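Cutinase-like protein (Cryptococcus sp., PDB 2CZQ) probably hydrolyses carboxylic ester bonds, as a cutinase-like enzyme of the alpha/beta hydrolase fold. Local coordinates at residues A[17-21]-A[22-26]; A[60-63]-A[64-67]; A[140-143]-A[144-147]; A[167-170]-A[171-174]. All coordinates share one frame; numbering follows the deposited sequence.

Contact 1 (A[17-21]-A[22-26]). With EDO (1,2-ethanediol), chain D.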
# COMPACT_ATOMS: atom_id res chain seq x y z
N THR A 17 3.91 -1.15 -12.72
CA THR A 17 4.13 -1.01 -14.16
C THR A 17 3.99 -2.35 -14.86
O THR A 17 4.60 -3.34 -14.44
CB THR A 17 5.55 -0.47 -14.41
OG1 THR A 17 5.75 0.71 -13.63
CG2 THR A 17 5.72 -0.04 -15.87
N GLY A 18 3.20 -2.38 -15.92
CA GLY A 18 3.07 -3.56 -16.75
C GLY A 18 2.08 -4.60 -16.29
O GLY A 18 1.71 -5.47 -17.08
N GLU A 19 1.64 -4.54 -15.04
CA GLU A 19 0.61 -5.49 -14.61
C GLU A 19 -0.68 -5.17 -15.36
O GLU A 19 -1.00 -4.00 -15.55
CB GLU A 19 0.37 -5.38 -13.11
CG GLU A 19 1.57 -5.76 -12.26
CD GLU A 19 1.15 -6.09 -10.85
OE1 GLU A 19 1.15 -5.17 -10.00
OE2 GLU A 19 0.79 -7.26 -10.60
N PRO A 20 -1.43 -6.18 -15.80
CA PRO A 20 -2.72 -5.92 -16.44
C PRO A 20 -3.65 -5.17 -15.49
O PRO A 20 -3.60 -5.38 -14.28
CB PRO A 20 -3.26 -7.32 -16.72
CG PRO A 20 -2.05 -8.18 -16.80
CD PRO A 20 -1.11 -7.62 -15.77
N GLN A 21 -4.48 -4.30 -16.04
CA GLN A 21 -5.54 -3.70 -15.25
C GLN A 21 -6.34 -4.83 -14.58
O GLN A 21 -6.74 -5.79 -15.24
CB GLN A 21 -6.44 -2.84 -16.13
CG GLN A 21 -7.57 -2.13 -15.37
CD GLN A 21 -7.06 -1.11 -14.36
OE1 GLN A 21 -6.40 -0.14 -14.73
NE2 GLN A 21 -7.35 -1.34 -13.08
N GLY A 22 -6.53 -4.71 -13.27
CA GLY A 22 -6.99 -5.81 -12.44
C GLY A 22 -6.22 -5.74 -11.14
O GLY A 22 -5.40 -4.84 -10.94
N GLN A 23 -6.47 -6.69 -10.24
CA GLN A 23 -5.76 -6.70 -8.97
C GLN A 23 -4.27 -6.93 -9.18
O GLN A 23 -3.87 -7.74 -10.01
CB GLN A 23 -6.34 -7.77 -8.04
CG GLN A 23 -5.77 -7.68 -6.64
CD GLN A 23 -6.35 -8.67 -5.64
OE1 GLN A 23 -6.10 -8.53 -4.45
NE2 GLN A 23 -7.09 -9.67 -6.10
N SER A 24 -3.45 -6.20 -8.43
CA SER A 24 -2.02 -6.45 -8.48
C SER A 24 -1.69 -7.83 -7.93
O SER A 24 -2.25 -8.26 -6.91
CB SER A 24 -1.28 -5.40 -7.65
OG SER A 24 0.11 -5.67 -7.61
N ALA A 25 -0.76 -8.51 -8.60
CA ALA A 25 -0.23 -9.76 -8.07
C ALA A 25 0.36 -9.56 -6.68
O ALA A 25 0.41 -10.50 -5.89
CB ALA A 25 0.82 -10.32 -9.01
N GLY A 26 0.79 -8.33 -6.38
CA GLY A 26 1.35 -8.02 -5.07
C GLY A 26 0.41 -8.25 -3.90
O GLY A 26 0.89 -8.43 -2.78
C1 EDO D . 7.74 -4.72 -11.78
O1 EDO D . 7.54 -5.19 -13.09
C2 EDO D . 6.41 -4.32 -11.19
O2 EDO D . 5.87 -3.21 -11.87
O HOH W 1 -2.94 -7.44 -12.65

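Contact 2 (A[60-63]-A[64-67])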
# COMPACT_ATOMS: atom_id res chain seq x y z
N THR A 60 -3.17 8.15 -8.60
CA THR A 60 -3.42 8.91 -7.38
C THR A 60 -4.85 9.46 -7.37
O THR A 60 -5.56 9.36 -6.36
CB THR A 60 -2.40 10.04 -7.29
OG1 THR A 60 -1.09 9.48 -7.09
CG2 THR A 60 -2.68 10.96 -6.08
N ALA A 61 -5.27 10.04 -8.49
CA ALA A 61 -6.61 10.63 -8.58
C ALA A 61 -7.69 9.58 -8.38
O ALA A 61 -8.71 9.85 -7.73
CB ALA A 61 -6.79 11.34 -9.90
N ASP A 62 -7.50 8.38 -8.93
CA ASP A 62 -8.52 7.35 -8.84
C ASP A 62 -8.60 6.73 -7.44
O ASP A 62 -9.68 6.36 -7.00
CB ASP A 62 -8.34 6.31 -9.93
CG ASP A 62 -9.55 5.44 -10.08
OD1 ASP A 62 -10.66 5.98 -10.30
OD2 ASP A 62 -9.46 4.19 -9.99
N ILE A 63 -7.46 6.63 -6.75
CA ILE A 63 -7.48 6.22 -5.34
C ILE A 63 -8.39 7.16 -4.54
O ILE A 63 -9.28 6.74 -3.80
CB ILE A 63 -6.06 6.26 -4.74
CG1 ILE A 63 -5.16 5.18 -5.35
CG2 ILE A 63 -6.10 6.10 -3.21
CD1 ILE A 63 -3.68 5.42 -5.08
N ILE A 64 -8.13 8.45 -4.70
CA ILE A 64 -8.85 9.47 -3.94
C ILE A 64 -10.32 9.50 -4.36
O ILE A 64 -11.20 9.63 -3.51
CB ILE A 64 -8.15 10.83 -4.07
CG1 ILE A 64 -6.77 10.77 -3.38
CG2 ILE A 64 -9.01 11.94 -3.47
CD1 ILE A 64 -5.90 11.99 -3.61
N ARG A 65 -10.58 9.35 -5.65
CA ARG A 65 -11.95 9.26 -6.16
C ARG A 65 -12.72 8.14 -5.46
O ARG A 65 -13.85 8.34 -5.01
CB ARG A 65 -11.95 9.06 -7.68
CG ARG A 65 -13.32 8.76 -8.29
CD ARG A 65 -13.25 7.86 -9.51
NE ARG A 65 -13.85 6.54 -9.29
CZ ARG A 65 -13.25 5.52 -8.67
NH1 ARG A 65 -12.03 5.65 -8.18
NH2 ARG A 65 -13.90 4.37 -8.53
N ARG A 66 -12.11 6.95 -5.37
CA ARG A 66 -12.77 5.82 -4.73
C ARG A 66 -13.03 6.08 -3.25
O ARG A 66 -14.10 5.75 -2.74
CB ARG A 66 -11.99 4.51 -4.93
CG ARG A 66 -12.68 3.28 -4.35
CD ARG A 66 -14.00 2.98 -5.03
NE ARG A 66 -14.74 1.85 -4.47
CZ ARG A 66 -15.54 1.92 -3.41
NH1 ARG A 66 -15.69 3.05 -2.73
NH2 ARG A 66 -16.20 0.84 -3.02
N ILE A 67 -12.04 6.67 -2.57
CA ILE A 67 -12.20 7.01 -1.16
C ILE A 67 -13.40 7.94 -0.97
O ILE A 67 -14.28 7.69 -0.13
CB ILE A 67 -10.92 7.67 -0.60
CG1 ILE A 67 -9.79 6.64 -0.51
CG2 ILE A 67 -11.19 8.33 0.76
CD1 ILE A 67 -8.44 7.26 -0.23

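Contact 3 (A[140-143]-A[144-147])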
# COMPACT_ATOMS: atom_id res chain seq x y z
N GLY A 140 14.54 4.75 -1.57
CA GLY A 140 14.13 4.30 -2.88
C GLY A 140 14.63 5.21 -3.98
O GLY A 140 15.21 6.28 -3.74
N LEU A 141 14.39 4.79 -5.22
CA LEU A 141 14.87 5.51 -6.39
C LEU A 141 14.27 6.89 -6.57
O LEU A 141 14.90 7.76 -7.17
CB LEU A 141 14.58 4.69 -7.65
CG LEU A 141 15.40 3.41 -7.82
CD1 LEU A 141 14.77 2.51 -8.86
CD2 LEU A 141 16.84 3.73 -8.21
N SER A 142 13.06 7.09 -6.05
CA SER A 142 12.27 8.28 -6.37
C SER A 142 12.04 9.24 -5.21
O SER A 142 11.50 10.32 -5.41
CB SER A 142 10.91 7.89 -6.95
OG SER A 142 11.05 7.13 -8.13
N VAL A 143 12.41 8.84 -4.00
CA VAL A 143 12.06 9.62 -2.82
C VAL A 143 12.60 11.06 -2.87
O VAL A 143 11.93 11.98 -2.41
CB VAL A 143 12.46 8.90 -1.50
CG1 VAL A 143 13.99 8.77 -1.36
CG2 VAL A 143 11.84 9.59 -0.29
N ALA A 144 13.78 11.25 -3.46
CA ALA A 144 14.39 12.58 -3.49
C ALA A 144 13.51 13.62 -4.18
O ALA A 144 13.45 14.76 -3.72
CB ALA A 144 15.78 12.52 -4.12
N TYR A 145 12.84 13.23 -5.26
CA TYR A 145 11.98 14.19 -5.96
C TYR A 145 10.50 14.03 -5.65
O TYR A 145 9.78 15.02 -5.66
CB TYR A 145 12.21 14.19 -7.47
CG TYR A 145 11.93 12.87 -8.13
CD1 TYR A 145 10.65 12.53 -8.55
CD2 TYR A 145 12.96 11.95 -8.35
CE1 TYR A 145 10.39 11.30 -9.16
CE2 TYR A 145 12.71 10.74 -8.95
CZ TYR A 145 11.43 10.41 -9.35
OH TYR A 145 11.22 9.20 -9.95
N GLN A 146 10.05 12.80 -5.40
CA GLN A 146 8.62 12.54 -5.24
C GLN A 146 8.15 12.66 -3.79
O GLN A 146 6.95 12.81 -3.53
CB GLN A 146 8.30 11.16 -5.81
CG GLN A 146 6.83 10.84 -6.03
CD GLN A 146 6.62 9.68 -6.98
OE1 GLN A 146 5.67 9.67 -7.77
NE2 GLN A 146 7.51 8.71 -6.92
N GLY A 147 9.10 12.62 -2.86
CA GLY A 147 8.77 12.69 -1.45
C GLY A 147 8.40 11.35 -0.88
O GLY A 147 8.55 10.31 -1.52
O HOH W 2 15.73 9.11 -4.32
O HOH W 3 8.37 7.00 -8.85

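Contact 4 (A[167-170]-A[171-174])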
# COMPACT_ATOMS: atom_id res chain seq x y z
N VAL A 167 14.47 -0.98 -6.18
CA VAL A 167 13.52 0.12 -6.33
C VAL A 167 13.32 0.88 -5.01
O VAL A 167 13.27 2.11 -4.99
CB VAL A 167 12.18 -0.38 -6.90
CG1 VAL A 167 11.15 0.73 -6.96
CG2 VAL A 167 12.39 -1.00 -8.29
N CYS A 168 13.19 0.13 -3.91
CA CYS A 168 13.00 0.71 -2.58
C CYS A 168 14.28 0.76 -1.74
O CYS A 168 14.33 1.48 -0.74
CB CYS A 168 11.88 -0.01 -1.82
SG CYS A 168 12.08 -1.79 -1.66
N ASP A 169 15.29 -0.01 -2.16
CA ASP A 169 16.54 -0.19 -1.42
C ASP A 169 17.71 0.02 -2.37
O ASP A 169 18.26 -0.93 -2.94
CB ASP A 169 16.56 -1.59 -0.81
CG ASP A 169 17.84 -1.91 -0.07
OD1 ASP A 169 18.76 -1.07 0.00
OD2 ASP A 169 17.96 -3.03 0.48
N THR A 170 18.10 1.28 -2.56
CA THR A 170 19.22 1.57 -3.45
C THR A 170 20.57 1.32 -2.78
O THR A 170 21.60 1.36 -3.46
CB THR A 170 19.17 3.00 -4.02
OG1 THR A 170 19.31 3.94 -2.95
CG2 THR A 170 17.83 3.30 -4.70
N ALA A 171 20.57 1.05 -1.48
CA ALA A 171 21.81 0.68 -0.80
C ALA A 171 22.25 -0.72 -1.20
O ALA A 171 23.37 -0.92 -1.66
CB ALA A 171 21.66 0.80 0.71
N HIS A 172 21.35 -1.69 -1.04
CA HIS A 172 21.70 -3.09 -1.24
C HIS A 172 21.21 -3.66 -2.55
O HIS A 172 21.63 -4.74 -2.94
CB HIS A 172 21.17 -3.98 -0.11
CG HIS A 172 21.22 -3.34 1.24
ND1 HIS A 172 20.08 -3.03 1.95
CD2 HIS A 172 22.26 -2.98 2.03
CE1 HIS A 172 20.41 -2.49 3.10
NE2 HIS A 172 21.72 -2.45 3.18
N GLY A 173 20.29 -2.96 -3.20
CA GLY A 173 19.68 -3.45 -4.42
C GLY A 173 20.27 -2.83 -5.66
O GLY A 173 21.08 -1.90 -5.58
N PHE A 174 19.86 -3.33 -6.82
CA PHE A 174 20.38 -2.83 -8.08
C PHE A 174 19.32 -2.90 -9.17
O PHE A 174 19.26 -3.86 -9.95
CB PHE A 174 21.67 -3.57 -8.47
CG PHE A 174 22.50 -2.84 -9.49
CD1 PHE A 174 23.28 -1.74 -9.11
CD2 PHE A 174 22.52 -3.25 -10.82
CE1 PHE A 174 24.05 -1.07 -10.05
CE2 PHE A 174 23.29 -2.58 -11.76
CZ PHE A 174 24.06 -1.49 -11.38
O HOH W 4 21.67 0.99 -6.15

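Contact 1 (A[17-21]-A[22-26])
Glu-19 reaches across a loop of the chain and binds Ser-24 and Ala-25 with the two oxygens of its carboxylate. OE1 accepts a hydrogen bond from the hydroxyl of Ser-24, OG lying 2.7 Å from Glu-19 OE1, while OE2 accepts from the backbone of Ala-25, with N 2.8 Å from Glu-19 OE2. Both donors arrive on the syn lone pairs, so the carboxylate is gripped from its open end and its rotation is fixed. The chain of Glu-19 is extended beyond CG, which stands beside the backbone N (chi1 -64°), and this carries the acid the full width of the loop. Ser-24 OG is used twice: while donating to Glu-19 it accepts from Gly-26 N, 3.0 Å from OG. OE1 has a further donor in Gly-16 N, and Tyr-84 of strand 78-84 packs against both Glu-19 and Ser-24, making this the compact side of the contact.

The far end of the loop is looser. Around the exposed Pro-20 the two arms are joined by a water that donates to Pro-20 O (2.7 Å) and to Gln-23 O (2.8 Å). The Gln-21 amide bonds outside the loop, NE2 donating to Thr-46 O, and Gly-22 makes the bend with backbone angles that suit glycine. A 1,2-ethanediol, probably from the crystallisation liquor, donates through O2 to Thr-17 O. The bond from Gly-26 N to Ser-24 OG defines an ST turn, here in the connection from strand 9-14 to helix 28-37 of the alpha/beta hydrolase fold.

Contact 2 (A[60-63]-A[64-67])
Asp-62 meets Arg-65 because both set CG anti to the backbone N, with chi1 of -166° and 172°, and because the arginine chain then bends at chi2 and chi3 to fold back over its own helix. The two side chains lie alongside each other in an i to i+3 salt bridge within one alpha-helix, between Asp-62 OD1 and Arg-65 NH1. In the conformer described their planes are 20° apart, with OD1 over one face of the guanidinium. Arg-65 was modelled in two conformers, so the very short separation of 2.5 Å between Asp-62 OD1 and Arg-65 NH1, and with it the stepping of the planes, is doubtful.

Beneath the ion pair runs regular alpha-helical bonding, as in Arg-65 N to Ala-61 O at 2.8 Å. Apolar packing follows the i to i+4 spacing: the buried Ile-63 and Ile-67 meet with CG2 of Ile-63 4.0 Å from CD1 of Ile-67, and Thr-60 CG2 lies 4.2 Å from Ile-64 CD1.

Asp-62 OD2 has other partners, Tyr-44 OH and Val-47 N. Within helix 57-73, Ile-63 and Ile-67 rest on strand 9-14, Ile-67 also touches strand 78-84, and Thr-60 and Ile-64 face helix 86-98.

Contact 3 (A[140-143]-A[144-147])
Ser-142 O and Gln-146 N make the first i to i+4 bond of the single-turn helix 143-146, which ends at a glycine of positive phi, Gly-147 (84°), in this alpha/beta hydrolase fold. Gln-146 N lies 2.9 Å from Ser-142 O and almost in line with the C=O bond, whereas Tyr-145 N makes a weak bond to the same oxygen. The next link, Gly-147 N to Val-143 O at 2.9 Å, is more bent, its donor standing above the carbonyl plane. A water joins the approach to the first turn, donating to Gly-140 O and accepting from Ala-144 N.

Tyr-145 folds back over this turn. Its CG sits between the backbone N and the carbonyl carbon (chi1 61°), a crowded position that lays the ring across Ser-142, whose carbonyl oxygen lies 3.6 Å above the ring plane and over the ring centre. The phenol end thereby comes to the serine hydroxyl, Ser-142 OG and Tyr-145 OH lying at hydrogen-bonding distance, 2.8 Å. Gln-146 extends alongside, with NE2 3.5 Å from Ser-142 CB, and is bound further on by Asp-118, while its chain touches Ala-89 and Val-93 of helix 86-98. Gly-147 O, buried beside Val-143 CG2, has no polar partner in the model. A second water spans the two side chains, 2.8 Å from Ser-142 OG and accepting from Gln-146 NE2 at 2.7 Å.

Contact 4 (A[167-170]-A[171-174])
This is a local histidine-carboxylate contact at the surface, round a tight turn in the loop between strand 157-160 and helix 178-181. Asp-169 receives two N-H groups of His-172, one from the ring and one from the backbone. The ring nitrogen ND1 lies 2.6 Å from Asp-169 OD2, on the syn lone pair and close to the ring plane; the backbone N of His-172 lies 2.9 Å from Asp-169 OD1, a nearly straight bond (171°) that approaches from above the carboxylate plane. Carboxylate and imidazole stand almost perpendicular, 89° apart. With CG anti to the backbone N (chi1 177°), the aspartate carries both oxygens forward to meet these donors. The main chain closes the same turn, Gly-173 N binding Asp-169 O at 2.9 Å. A methyl group covers one ring face, Ala-171 CB standing 4.0 Å above its plane. The carbonyls of Thr-170 and Gly-173 are bridged by a water that donates to each.

Asp-169 OD2 also accepts from Gly-164 N, and the His-172 ring stacks with Tyr-163. The disulfide from Cys-168 to Cys-161 pins the loop to the end of strand 157-160, and the backbone of Val-167 bonds to Leu-141 in the loop before helix 143-146.

Overall arrangement
From the N terminus the four contacts follow in series, none nesting in or crossing another. Contact 1 closes a turn within the loop between strand 9-14 and helix 28-37. Contact 2 closes no loop but lies within helix 57-73, which packs on the central parallel sheet; its centre is about 17 Å from that of contact 1. Contact 3 covers the loop into, and the whole of, the short helix 143-146, and contact 4 closes a turn in the loop before helix 178-181. Contacts 3 and 4, with centres about 12 Å apart, touch directly: Leu-141 N probably bonds Val-167 O at 2.9 Å, and Leu-141 and Gly-140 pack on Thr-170. Contact 2 lies across the chain's centre from contact 4.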